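Local structure of GlcNAc-alpha-1,4-Gal-releasing endo-beta-galactosidase (1UPS) at residues Pro54-Asp59 against Lys103-Asn108; Pro87-Thr92 against Asn108-Thr113. The protein is an endo-beta-galactosidase that releases GlcNAc-alpha-1,4-Gal, probably by hydrolysing O-glycosidic bonds, and binds a calcium ion. All blocks are in the same frame, centred on the assembly; numbering follows the deposited sequence.

Both interactions pack against the long loop between strands 101-102 and 121-122, and N108 belongs to both, ending the second segment of interaction 1 and beginning that of interaction 2. Interaction 1 is buried: H55 and W56 bring two nitrogen-bearing rings against a turn and the residue after it, meeting backbone carbonyls. Interaction 2 lies about 9 Å away, centre to centre, nearer the surface, where a short helical turn rests on the next few residues through van der Waals contacts, a CH-pi contact and a water. The disulfide C57-C86 ties the two partner loops together. Direct hydrogen bonding thus marks the inner contact, and looser, partly hydrated packing the outer one.

Interaction 1 (Pro54-Asp59 against Lys103-Asn108); sequences PHWCKD and KSWIHN
The carbonyl oxygen of I106 is approached by two ring nitrogens of consecutive residues. H55 NE2 donates to I106 O over 2.8 Å with an N-H...O angle of 157°, meeting a lone pair in the carbonyl plane while the oxygen stays almost in the plane of the imidazole. W56 NE1 adds a weak, bent bond to the same oxygen at 3.2 Å and shares its hydrogen with H107 O, also weakly, at 3.1 Å. The indole N-H is therefore bifurcated between successive carbonyls, whereas the histidine makes one well-directed bond.

H55 reaches the turn because its CG sits between the backbone N and carbonyl carbon (chi1 52°). This brings the imidazole over the type II turn K103-I106, with K103 O above one ring face. At the other ring nitrogen, nearer the backbone, a water lies 2.9 Å from H55 ND1 and accepts from K103 N, so both ring nitrogens have polar partners.

The W56 indole is sandwiched. H55 CD2 stands over the centre of one face, and the N108 side-chain amide lies against the opposite one, its OD1 toward the rim of the ring, its plane only 22° from the indole's and its CG 3.4 Å from W56 CH2. That amide is held from beyond the segment by T112. The W105 side chain crosses the indole at about a right angle, W105 CE3 being 3.8 Å from W56 CH2. Behind the turn, Q154 bonds to both W105 O and H107 N.

In this buried loop, outside regular strands, the carbonyls of I106 and H107 are met by aromatic N-H groups. One well-directed bond and a water hold the two imidazole nitrogens, while the indole, with two weak bonds, is probably positioned also by the packing on its faces.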
ATOM      1  N   PRO A  54     -17.934  16.819   3.787  1.00 11.81           N
ATOM      2  CA  PRO A  54     -19.114  17.605   4.198  1.00 12.08           C
ATOM      3  C   PRO A  54     -20.234  17.693   3.151  1.00 12.57           C
ATOM      4  O   PRO A  54     -21.377  17.978   3.524  1.00 12.69           O
ATOM      5  CB  PRO A  54     -18.530  18.980   4.523  1.00 12.66           C
ATOM      6  CG  PRO A  54     -17.247  19.063   3.709  1.00 12.15           C
ATOM      7  CD  PRO A  54     -16.710  17.643   3.728  1.00 11.79           C
ATOM      8  N   HIS A  55     -19.928  17.418   1.885  1.00 11.82           N
ATOM      9  CA  HIS A  55     -20.952  17.407   0.828  1.00 12.75           C
ATOM     10  C   HIS A  55     -22.025  16.323   1.003  1.00 12.93           C
ATOM     11  O   HIS A  55     -23.105  16.420   0.390  1.00 13.68           O
ATOM     12  CB  HIS A  55     -20.300  17.260  -0.545  1.00 11.92           C
ATOM     13  CG  HIS A  55     -19.349  16.109  -0.637  1.00 11.77           C
ATOM     14  ND1 HIS A  55     -18.094  16.140  -0.072  1.00 11.97           N
ATOM     15  CD2 HIS A  55     -19.478  14.889  -1.207  1.00 11.24           C
ATOM     16  CE1 HIS A  55     -17.478  14.994  -0.305  1.00 10.85           C
ATOM     17  NE2 HIS A  55     -18.294  14.215  -0.994  1.00 11.03           N
ATOM     18  N   TRP A  56     -21.760  15.298   1.823  1.00 12.95           N
ATOM     19  CA  TRP A  56     -22.772  14.246   2.042  1.00 13.25           C
ATOM     20  C   TRP A  56     -23.821  14.623   3.091  1.00 14.71           C
ATOM     21  O   TRP A  56     -24.851  13.975   3.181  1.00 15.79           O
ATOM     22  CB  TRP A  56     -22.156  12.886   2.405  1.00 13.20           C
ATOM     23  CG  TRP A  56     -21.249  12.328   1.338  1.00 12.21           C
ATOM     24  CD1 TRP A  56     -19.984  11.827   1.515  1.00 12.81           C
ATOM     25  CD2 TRP A  56     -21.532  12.222  -0.065  1.00 11.84           C
ATOM     26  NE1 TRP A  56     -19.466  11.422   0.309  1.00 12.81           N
ATOM     27  CE2 TRP A  56     -20.390  11.650  -0.680  1.00 11.74           C
ATOM     28  CE3 TRP A  56     -22.640  12.560  -0.874  1.00 12.81           C
ATOM     29  CZ2 TRP A  56     -20.307  11.428  -2.064  1.00 10.98           C
ATOM     30  CZ3 TRP A  56     -22.575  12.320  -2.253  1.00 12.80           C
ATOM     31  CH2 TRP A  56     -21.398  11.764  -2.839  1.00 10.98           C
ATOM     32  N   CYS A  57     -23.575  15.678   3.860  1.00 15.66           N
ATOM     33  CA  CYS A  57     -24.363  15.928   5.062  1.00 17.09           C
ATOM     34  C   CYS A  57     -25.208  17.189   4.911  1.00 19.15           C
ATOM     35  O   CYS A  57     -24.688  18.246   4.544  1.00 19.79           O
ATOM     36  CB  CYS A  57     -23.420  16.043   6.257  1.00 16.91           C
ATOM     37  SG  CYS A  57     -22.065  14.831   6.209  0.50 15.91           S
ATOM     38  N   LYS A  58     -26.507  17.084   5.187  1.00 20.81           N
ATOM     39  CA  LYS A  58     -27.411  18.222   4.989  1.00 22.23           C
ATOM     40  C   LYS A  58     -26.882  19.429   5.768  1.00 23.04           C
ATOM     41  O   LYS A  58     -26.689  20.517   5.186  1.00 24.53           O
ATOM     42  CB  LYS A  58     -28.852  17.875   5.393  1.00 22.67           C
ATOM     43  N   ASP A  59     -26.611  19.223   7.052  1.00 23.07           N
ATOM     44  CA  ASP A  59     -25.833  20.180   7.842  1.00 24.08           C
ATOM     45  C   ASP A  59     -24.393  19.702   8.062  1.00 22.40           C
ATOM     46  O   ASP A  59     -24.122  18.807   8.886  1.00 23.86           O
ATOM     47  CB  ASP A  59     -26.490  20.538   9.184  1.00 24.56           C
ATOM     48  CG  ASP A  59     -25.505  21.222  10.154  1.00 28.70           C
ATOM     49  OD1 ASP A  59     -25.404  20.757  11.330  1.00 33.01           O
ATOM     50  OD2 ASP A  59     -24.773  22.199   9.821  1.00 27.64           O
ATOM     51  N   LYS A 103     -14.712  19.048  -2.310  1.00 11.88           N
ATOM     52  CA  LYS A 103     -15.207  18.936  -3.675  1.00 11.91           C
ATOM     53  C   LYS A 103     -16.485  18.103  -3.701  1.00 12.03           C
ATOM     54  O   LYS A 103     -16.568  17.080  -3.018  1.00 11.35           O
ATOM     55  CB  LYS A 103     -14.126  18.318  -4.595  1.00 11.55           C
ATOM     56  CG  LYS A 103     -14.470  18.363  -6.102  1.00 11.42           C
ATOM     57  CD  LYS A 103     -13.246  17.981  -6.942  1.00 11.35           C
ATOM     58  CE  LYS A 103     -13.482  18.103  -8.460  1.00 14.50           C
ATOM     59  NZ  LYS A 103     -14.157  16.901  -9.016  1.00 15.70           N
ATOM     60  N   SER A 104     -17.463  18.542  -4.498  1.00 12.06           N
ATOM     61  CA  SER A 104     -18.736  17.826  -4.631  1.00 12.13           C
ATOM     62  C   SER A 104     -18.533  16.372  -5.076  1.00 11.57           C
ATOM     63  O   SER A 104     -17.615  16.076  -5.846  1.00 11.00           O
ATOM     64  CB  SER A 104     -19.645  18.521  -5.658  1.00 12.62           C
ATOM     65  OG  SER A 104     -20.162  19.741  -5.157  1.00 14.09           O
ATOM     66  N   TRP A 105     -19.413  15.488  -4.598  1.00 11.42           N
ATOM     67  CA  TRP A 105     -19.545  14.106  -5.072  1.00 10.44           C
ATOM     68  C   TRP A 105     -18.400  13.146  -4.702  1.00 10.34           C
ATOM     69  O   TRP A 105     -18.481  11.958  -5.013  1.00 10.12           O
ATOM     70  CB  TRP A 105     -19.771  14.063  -6.599  1.00 11.04           C
ATOM     71  CG  TRP A 105     -21.117  14.566  -7.038  1.00 11.99           C
ATOM     72  CD1 TRP A 105     -21.389  15.719  -7.717  1.00 13.45           C
ATOM     73  CD2 TRP A 105     -22.366  13.902  -6.850  1.00 13.93           C
ATOM     74  NE1 TRP A 105     -22.740  15.818  -7.956  1.00 14.66           N
ATOM     75  CE2 TRP A 105     -23.367  14.715  -7.433  1.00 15.40           C
ATOM     76  CE3 TRP A 105     -22.746  12.700  -6.241  1.00 14.19           C
ATOM     77  CZ2 TRP A 105     -24.727  14.365  -7.423  1.00 16.37           C
ATOM     78  CZ3 TRP A 105     -24.107  12.348  -6.230  1.00 15.38           C
ATOM     79  CH2 TRP A 105     -25.073  13.184  -6.819  1.00 16.86           C
ATOM     80  N   ILE A 106     -17.371  13.633  -4.010  1.00  9.75           N
ATOM     81  CA  ILE A 106     -16.199  12.779  -3.759  1.00 10.11           C
ATOM     82  C   ILE A 106     -16.484  11.595  -2.817  1.00 10.19           C
ATOM     83  O   ILE A 106     -17.002  11.784  -1.709  1.00 10.05           O
ATOM     84  CB  ILE A 106     -14.993  13.594  -3.235  1.00 10.00           C
ATOM     85  CG1 ILE A 106     -14.563  14.645  -4.277  1.00 10.14           C
ATOM     86  CG2 ILE A 106     -13.827  12.627  -2.931  1.00 10.17           C
ATOM     87  CD1 ILE A 106     -14.196  14.055  -5.688  1.00  9.75           C
ATOM     88  N   HIS A 107     -16.115  10.394  -3.264  1.00 11.16           N
ATOM     89  CA  HIS A 107     -16.126   9.188  -2.410  1.00 11.34           C
ATOM     90  C   HIS A 107     -17.534   8.872  -1.877  1.00 11.74           C
ATOM     91  O   HIS A 107     -17.822   8.985  -0.658  1.00 11.44           O
ATOM     92  CB  HIS A 107     -15.103   9.275  -1.261  1.00 11.38           C
ATOM     93  CG  HIS A 107     -14.961   7.986  -0.505  1.00 10.93           C
ATOM     94  ND1 HIS A 107     -14.431   6.850  -1.077  1.00 11.30           N
ATOM     95  CD2 HIS A 107     -15.320   7.645   0.755  1.00 11.11           C
ATOM     96  CE1 HIS A 107     -14.479   5.857  -0.203  1.00 11.77           C
ATOM     97  NE2 HIS A 107     -14.996   6.320   0.924  1.00 11.96           N
ATOM     98  N   ASN A 108     -18.383   8.472  -2.815  1.00 11.32           N
ATOM     99  CA  ASN A 108     -19.779   8.129  -2.531  1.00 11.71           C
ATOM    100  C   ASN A 108     -19.929   6.706  -2.000  1.00 12.11           C
ATOM    101  O   ASN A 108     -20.473   5.820  -2.673  1.00 12.65           O
ATOM    102  CB  ASN A 108     -20.650   8.358  -3.773  1.00 11.08           C
ATOM    103  CG  ASN A 108     -22.116   8.494  -3.426  1.00 11.79           C
ATOM    104  OD1 ASN A 108     -22.486   8.386  -2.248  1.00 10.50           O
ATOM    105  ND2 ASN A 108     -22.954   8.777  -4.428  1.00 12.97           N
TER
HETATM  106  O   HOH W   1     -15.742  17.875   0.290  1.00 18.19           O

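Interaction 2 (Pro87-Thr92 against Asn108-Thr113); sequences PEHDGT and NFSGTT
H89 and T112 form the tight part of this contact. T112 OG1 comes within 3.2 Å of H89 CE1, while the methyl branch of the same residue makes an off-centre CH-pi contact, T112 CG2 lying 4.1 Å from the centroid of the H89 ring. With OG1 anti to the backbone N (chi1 -176°), both branches of the threonine can meet the imidazole; its hydroxyl oxygen also accepts from D114 N.

The other side is looser. S110 OG lies 3.9 Å from H89 ND1, and a water bridges them, 2.7 Å from H89 ND1 in the plane of the ring but only weakly bound to S110 OG. Further along, D90 OD2 passes 3.7 Å from F109 CE1, the carboxylate and phenyl planes 56° apart. The other carboxylate oxygen, D90 OD1, accepts from W85 NE1, and W85 also packs on F109.

N108 ND2 donates to T112 O at 2.8 Å, nearly straight at 162°, and N108 OD1 accepts from T112 N at 3.1 Å, less directly, the donor tilted from the carbonyl plane. These bonds span the type I beta turn N108-G111, closed by G111 N to N108 O, and probably help hold its shape. The turn lies between the short strands 101-102 and 121-122, at the periphery of the GH16 domain, whose family fold is a jelly-roll beta-sandwich.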
ATOM      1  N   PRO A  87     -25.208  11.511  10.430  1.00 15.94           N
ATOM      2  CA  PRO A  87     -26.122  10.418  10.830  1.00 16.43           C
ATOM      3  C   PRO A  87     -27.049   9.934   9.705  1.00 17.69           C
ATOM      4  O   PRO A  87     -27.444   8.762   9.689  1.00 16.40           O
ATOM      5  CB  PRO A  87     -26.957  11.028  11.963  1.00 17.95           C
ATOM      6  CG  PRO A  87     -26.286  12.298  12.368  1.00 17.68           C
ATOM      7  CD  PRO A  87     -25.383  12.715  11.271  1.00 15.76           C
ATOM      8  N   GLU A  88     -27.389  10.822   8.771  1.00 18.36           N
ATOM      9  CA  GLU A  88     -28.341  10.437   7.720  1.00 19.29           C
ATOM     10  C   GLU A  88     -27.748   9.499   6.655  1.00 19.41           C
ATOM     11  O   GLU A  88     -28.514   8.786   5.974  1.00 20.09           O
ATOM     12  CB  GLU A  88     -29.015  11.674   7.107  1.00 19.46           C
ATOM     13  CG  GLU A  88     -28.082  12.523   6.272  1.00 20.30           C
ATOM     14  N   HIS A  89     -26.417   9.493   6.515  1.00 19.07           N
ATOM     15  CA  HIS A  89     -25.704   8.581   5.595  1.00 19.15           C
ATOM     16  C   HIS A  89     -24.892   7.519   6.270  1.00 18.91           C
ATOM     17  O   HIS A  89     -24.745   6.419   5.731  1.00 21.28           O
ATOM     18  CB  HIS A  89     -24.793   9.335   4.593  1.00 19.94           C
ATOM     19  CG  HIS A  89     -25.563  10.145   3.601  1.00 22.16           C
ATOM     20  ND1 HIS A  89     -26.542   9.596   2.800  1.00 23.42           N
ATOM     21  CD2 HIS A  89     -25.573  11.476   3.353  1.00 23.99           C
ATOM     22  CE1 HIS A  89     -27.102  10.549   2.076  1.00 24.97           C
ATOM     23  NE2 HIS A  89     -26.532  11.700   2.392  1.00 25.97           N
ATOM     24  N   ASP A  90     -24.284   7.842   7.412  1.00 16.46           N
ATOM     25  CA  ASP A  90     -23.338   6.901   7.994  1.00 14.77           C
ATOM     26  C   ASP A  90     -23.748   6.397   9.370  1.00 13.68           C
ATOM     27  O   ASP A  90     -22.906   5.846  10.091  1.00 13.73           O
ATOM     28  CB  ASP A  90     -21.922   7.506   8.035  1.00 14.64           C
ATOM     29  CG  ASP A  90     -20.828   6.459   7.923  1.00 17.07           C
ATOM     30  OD1 ASP A  90     -19.679   6.764   8.289  1.00 14.99           O
ATOM     31  OD2 ASP A  90     -21.033   5.293   7.488  1.00 17.70           O
ATOM     32  N   GLY A  91     -25.015   6.585   9.733  1.00 11.98           N
ATOM     33  CA  GLY A  91     -25.514   6.113  11.022  1.00 11.43           C
ATOM     34  C   GLY A  91     -24.757   6.773  12.162  1.00 10.65           C
ATOM     35  O   GLY A  91     -24.421   7.961  12.085  1.00 10.17           O
ATOM     36  N   THR A  92     -24.433   6.010  13.199  1.00  9.20           N
ATOM     37  CA  THR A  92     -23.841   6.635  14.373  1.00  8.78           C
ATOM     38  C   THR A  92     -22.310   6.547  14.402  1.00  9.37           C
ATOM     39  O   THR A  92     -21.702   6.629  15.468  1.00  8.80           O
ATOM     40  CB  THR A  92     -24.475   6.102  15.684  1.00  8.75           C
ATOM     41  OG1 THR A  92     -24.445   4.658  15.712  1.00  9.29           O
ATOM     42  CG2 THR A  92     -25.970   6.451  15.739  1.00  8.18           C
ATOM     43  N   ASN A 108     -18.383   8.472  -2.815  1.00 11.32           N
ATOM     44  CA  ASN A 108     -19.779   8.129  -2.531  1.00 11.71           C
ATOM     45  C   ASN A 108     -19.929   6.706  -2.000  1.00 12.11           C
ATOM     46  O   ASN A 108     -20.473   5.820  -2.673  1.00 12.65           O
ATOM     47  CB  ASN A 108     -20.650   8.358  -3.773  1.00 11.08           C
ATOM     48  CG  ASN A 108     -22.116   8.494  -3.426  1.00 11.79           C
ATOM     49  OD1 ASN A 108     -22.486   8.386  -2.248  1.00 10.50           O
ATOM     50  ND2 ASN A 108     -22.954   8.777  -4.428  1.00 12.97           N
ATOM     51  N   PHE A 109     -19.437   6.490  -0.782  1.00 12.40           N
ATOM     52  CA  PHE A 109     -19.401   5.153  -0.188  1.00 14.25           C
ATOM     53  C   PHE A 109     -20.821   4.599  -0.003  1.00 14.87           C
ATOM     54  O   PHE A 109     -21.020   3.383  -0.029  1.00 15.31           O
ATOM     55  CB  PHE A 109     -18.673   5.165   1.169  1.00 13.93           C
ATOM     56  CG  PHE A 109     -19.272   6.104   2.169  1.00 14.97           C
ATOM     57  CD1 PHE A 109     -20.275   5.676   3.054  1.00 17.88           C
ATOM     58  CD2 PHE A 109     -18.841   7.418   2.244  1.00 16.37           C
ATOM     59  CE1 PHE A 109     -20.841   6.564   3.972  1.00 18.62           C
ATOM     60  CE2 PHE A 109     -19.402   8.312   3.151  1.00 17.99           C
ATOM     61  CZ  PHE A 109     -20.409   7.881   4.024  1.00 20.16           C
ATOM     62  N   SER A 110     -21.792   5.490   0.141  1.00 14.63           N
ATOM     63  CA  SER A 110     -23.185   5.066   0.369  1.00 15.14           C
ATOM     64  C   SER A 110     -24.018   4.965  -0.919  1.00 15.08           C
ATOM     65  O   SER A 110     -25.152   4.468  -0.892  1.00 15.31           O
ATOM     66  CB  SER A 110     -23.863   5.996   1.367  1.00 14.70           C
ATOM     67  OG  SER A 110     -24.190   7.244   0.767  1.00 17.26           O
ATOM     68  N   GLY A 111     -23.456   5.421  -2.040  1.00 14.01           N
ATOM     69  CA  GLY A 111     -24.186   5.465  -3.309  1.00 15.18           C
ATOM     70  C   GLY A 111     -25.440   6.334  -3.278  1.00 15.49           C
ATOM     71  O   GLY A 111     -26.416   6.050  -3.982  1.00 16.06           O
ATOM     72  N   THR A 112     -25.422   7.392  -2.477  1.00 16.06           N
ATOM     73  CA  THR A 112     -26.544   8.329  -2.414  1.00 16.41           C
ATOM     74  C   THR A 112     -26.620   9.275  -3.632  1.00 17.85           C
ATOM     75  O   THR A 112     -25.604   9.555  -4.279  1.00 16.59           O
ATOM     76  CB  THR A 112     -26.502   9.140  -1.111  1.00 17.14           C
ATOM     77  OG1 THR A 112     -27.664   9.984  -1.040  1.00 15.67           O
ATOM     78  CG2 THR A 112     -25.325  10.146  -1.115  1.00 15.68           C
ATOM     79  N   THR A 113     -27.825   9.767  -3.945  1.00 18.47           N
ATOM     80  CA  THR A 113     -27.944  10.818  -4.961  1.00 20.40           C
ATOM     81  C   THR A 113     -28.003  12.193  -4.310  1.00 21.38           C
ATOM     82  O   THR A 113     -28.121  13.210  -4.999  1.00 22.11           O
ATOM     83  CB  THR A 113     -29.180  10.609  -5.869  1.00 20.90           C
ATOM     84  OG1 THR A 113     -30.342  10.368  -5.057  1.00 21.40           O
ATOM     85  CG2 THR A 113     -29.034   9.339  -6.692  1.00 21.35           C
TER
HETATM   86  O   HOH W   2     -27.097   7.038   2.157  1.00 28.20           O